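PDB 2EIG: lectin from Lotus tetragonolobus, which probably binds L-fucosyl-containing glycans through a legume-lectin fold that carries calcium and manganese ions. Local coordinates for residues L28-D33 with S41-A46. Sequence-based numbering, arbitrary orientation.
Sequences LAMPTD and SHALYA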
ATOM      1  N   LEU A  28     -29.688 -14.960  -6.482  1.00 19.54           N
ATOM      2  CA  LEU A  28     -29.732 -14.609  -5.089  1.00 17.52           C
ATOM      3  C   LEU A  28     -30.327 -13.203  -4.928  1.00 16.64           C
ATOM      4  O   LEU A  28     -29.706 -12.206  -5.299  1.00 13.94           O
ATOM      5  CB  LEU A  28     -28.329 -14.728  -4.465  1.00 17.54           C
ATOM      6  CG  LEU A  28     -28.208 -14.150  -3.037  1.00 18.08           C
ATOM      7  CD1 LEU A  28     -29.249 -14.727  -2.027  1.00 15.71           C
ATOM      8  CD2 LEU A  28     -26.765 -14.402  -2.583  1.00 18.90           C
ATOM      9  N   ALA A  29     -31.545 -13.134  -4.394  1.00 16.80           N
ATOM     10  CA  ALA A  29     -32.256 -11.866  -4.337  1.00 16.64           C
ATOM     11  C   ALA A  29     -32.189 -11.263  -2.933  1.00 16.52           C
ATOM     12  O   ALA A  29     -32.488 -11.917  -1.933  1.00 15.04           O
ATOM     13  CB  ALA A  29     -33.641 -12.012  -4.772  1.00 16.01           C
ATOM     14  N   MET A  30     -31.794  -9.997  -2.890  1.00 14.73           N
ATOM     15  CA  MET A  30     -31.530  -9.355  -1.608  1.00 15.21           C
ATOM     16  C   MET A  30     -31.991  -7.913  -1.790  1.00 14.95           C
ATOM     17  O   MET A  30     -31.190  -7.056  -2.103  1.00 14.60           O
ATOM     18  CB  MET A  30     -30.013  -9.386  -1.312  1.00 14.70           C
ATOM     19  CG  MET A  30     -29.436 -10.805  -1.194  1.00 14.10           C
ATOM     20  SD  MET A  30     -27.698 -10.718  -0.872  1.00 15.54           S
ATOM     21  CE  MET A  30     -27.716 -10.225   0.882  1.00 16.95           C
ATOM     22  N   PRO A  31     -33.276  -7.656  -1.577  1.00 16.04           N
ATOM     23  CA  PRO A  31     -34.235  -8.645  -1.049  1.00 16.49           C
ATOM     24  C   PRO A  31     -35.024  -9.379  -2.128  1.00 17.01           C
ATOM     25  O   PRO A  31     -35.053  -8.991  -3.303  1.00 16.75           O
ATOM     26  CB  PRO A  31     -35.224  -7.768  -0.270  1.00 14.84           C
ATOM     27  CG  PRO A  31     -35.349  -6.548  -1.152  1.00 15.10           C
ATOM     28  CD  PRO A  31     -33.936  -6.362  -1.834  1.00 14.98           C
ATOM     29  N   THR A  32     -35.663 -10.459  -1.702  1.00 18.60           N
ATOM     30  CA  THR A  32     -36.541 -11.185  -2.569  1.00 21.22           C
ATOM     31  C   THR A  32     -37.689 -10.267  -3.093  1.00 20.41           C
ATOM     32  O   THR A  32     -38.034 -10.312  -4.271  1.00 20.72           O
ATOM     33  CB  THR A  32     -37.145 -12.345  -1.817  1.00 20.01           C
ATOM     34  OG1 THR A  32     -37.992 -13.054  -2.719  1.00 29.59           O
ATOM     35  CG2 THR A  32     -37.939 -11.870  -0.622  1.00 21.96           C
ATOM     36  N   ASP A  33     -38.232  -9.428  -2.217  1.00 19.30           N
ATOM     37  CA  ASP A  33     -39.284  -8.522  -2.620  1.00 19.81           C
ATOM     38  C   ASP A  33     -39.077  -7.076  -2.088  1.00 19.49           C
ATOM     39  O   ASP A  33     -39.348  -6.784  -0.943  1.00 20.32           O
ATOM     40  CB  ASP A  33     -40.650  -9.089  -2.180  1.00 19.20           C
ATOM     41  CG  ASP A  33     -41.821  -8.224  -2.663  1.00 19.09           C
ATOM     42  OD1 ASP A  33     -42.950  -8.382  -2.143  1.00 20.61           O
ATOM     43  OD2 ASP A  33     -41.579  -7.377  -3.544  1.00 17.47           O
ATOM     44  N   SER A  41     -31.153  -7.982   4.228  1.00 15.70           N
ATOM     45  CA  SER A  41     -30.848  -9.319   3.767  1.00 14.59           C
ATOM     46  C   SER A  41     -29.373  -9.593   3.944  1.00 13.42           C
ATOM     47  O   SER A  41     -28.536  -8.783   3.517  1.00 13.25           O
ATOM     48  CB  SER A  41     -31.094  -9.379   2.239  1.00 14.41           C
ATOM     49  OG  SER A  41     -32.449  -9.074   1.960  1.00 14.83           O
ATOM     50  N   HIS A  42     -29.079 -10.768   4.488  1.00 13.24           N
ATOM     51  CA  HIS A  42     -27.756 -11.342   4.565  1.00 13.81           C
ATOM     52  C   HIS A  42     -27.788 -12.671   3.840  1.00 14.80           C
ATOM     53  O   HIS A  42     -28.753 -13.395   3.938  1.00 14.88           O
ATOM     54  CB  HIS A  42     -27.408 -11.599   6.019  1.00 14.42           C
ATOM     55  CG  HIS A  42     -26.861 -10.395   6.702  1.00 14.49           C
ATOM     56  ND1 HIS A  42     -26.009 -10.477   7.780  1.00 13.94           N
ATOM     57  CD2 HIS A  42     -26.951  -9.086   6.381  1.00 16.34           C
ATOM     58  CE1 HIS A  42     -25.647  -9.254   8.132  1.00 15.48           C
ATOM     59  NE2 HIS A  42     -26.200  -8.394   7.293  1.00 15.73           N
ATOM     60  N   ALA A  43     -26.745 -12.964   3.092  1.00 14.47           N
ATOM     61  CA  ALA A  43     -26.581 -14.280   2.480  1.00 15.65           C
ATOM     62  C   ALA A  43     -25.111 -14.592   2.684  1.00 15.22           C
ATOM     63  O   ALA A  43     -24.218 -13.935   2.097  1.00 15.12           O
ATOM     64  CB  ALA A  43     -26.929 -14.251   0.993  1.00 14.03           C
ATOM     65  N   LEU A  44     -24.856 -15.557   3.556  1.00 15.29           N
ATOM     66  CA  LEU A  44     -23.481 -15.866   3.957  1.00 15.70           C
ATOM     67  C   LEU A  44     -23.121 -17.237   3.460  1.00 16.50           C
ATOM     68  O   LEU A  44     -23.957 -18.149   3.484  1.00 16.47           O
ATOM     69  CB  LEU A  44     -23.369 -15.862   5.483  1.00 15.97           C
ATOM     70  CG  LEU A  44     -23.895 -14.589   6.181  1.00 16.53           C
ATOM     71  CD1 LEU A  44     -23.571 -14.707   7.655  1.00 21.25           C
ATOM     72  CD2 LEU A  44     -23.269 -13.313   5.607  1.00 16.27           C
ATOM     73  N   TYR A  45     -21.868 -17.423   3.079  1.00 17.41           N
ATOM     74  CA  TYR A  45     -21.371 -18.764   2.953  1.00 18.01           C
ATOM     75  C   TYR A  45     -21.579 -19.462   4.322  1.00 19.59           C
ATOM     76  O   TYR A  45     -21.300 -18.882   5.376  1.00 19.38           O
ATOM     77  CB  TYR A  45     -19.916 -18.789   2.503  1.00 17.84           C
ATOM     78  CG  TYR A  45     -19.385 -20.175   2.277  1.00 18.69           C
ATOM     79  CD1 TYR A  45     -19.991 -21.041   1.332  1.00 17.03           C
ATOM     80  CD2 TYR A  45     -18.251 -20.620   2.974  1.00 18.14           C
ATOM     81  CE1 TYR A  45     -19.488 -22.315   1.120  1.00 20.31           C
ATOM     82  CE2 TYR A  45     -17.731 -21.913   2.761  1.00 21.17           C
ATOM     83  CZ  TYR A  45     -18.369 -22.740   1.852  1.00 20.10           C
ATOM     84  OH  TYR A  45     -17.877 -23.978   1.615  1.00 22.93           O
ATOM     85  N   ALA A  46     -22.074 -20.703   4.300  1.00 20.62           N
ATOM     86  CA  ALA A  46     -22.469 -21.333   5.565  1.00 21.88           C
ATOM     87  C   ALA A  46     -21.353 -21.974   6.405  1.00 21.34           C
ATOM     88  O   ALA A  46     -21.639 -22.605   7.411  1.00 22.82           O
ATOM     89  CB  ALA A  46     -23.610 -22.322   5.325  1.00 24.52           C
TER
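Met-30 and Leu-28 meet Ser-41 and Ala-43 in a buried, mainly apolar packing contact between the two sheets of the legume lectin beta-sandwich, with no hydrogen bond joining 28-33 to 41-46. Strand 27-29 belongs to the sheet containing 214-226, whereas strand 39-50 lies beside 199-208 in the seven-stranded sheet. Met-30 and Ser-41 lose the most surface to the contact, in nearly equal amounts. CB of Met-30 rests 3.7 Å from CB of Ser-41, and the chain then runs extended to the sulfur before bending (chi3 75°), which carries CE of Met-30 over the backbone of 41-43, 3.1 Å from O of Ser-41. SD of Met-30 passes 4.1 Å from CB of Ala-43. Both branches of Leu-28 meet CB of Ala-43, CD2 at 3.6 Å and CD1 at 3.8 Å. At the other end, OG of Ser-41 lies 3.5 Å from CA of Pro-31, just past the cis Met-30–Pro-31 peptide bond. His-42 points into the opposite side of its strand, where its NE2 is hydrogen-bonded to O of Gly-103. With backbone hydrogen bonds going to neighbouring strands, such as Ser-41 to Ala-206, these segments cohere by close packing, part of it methyl and CH groups against oxygens.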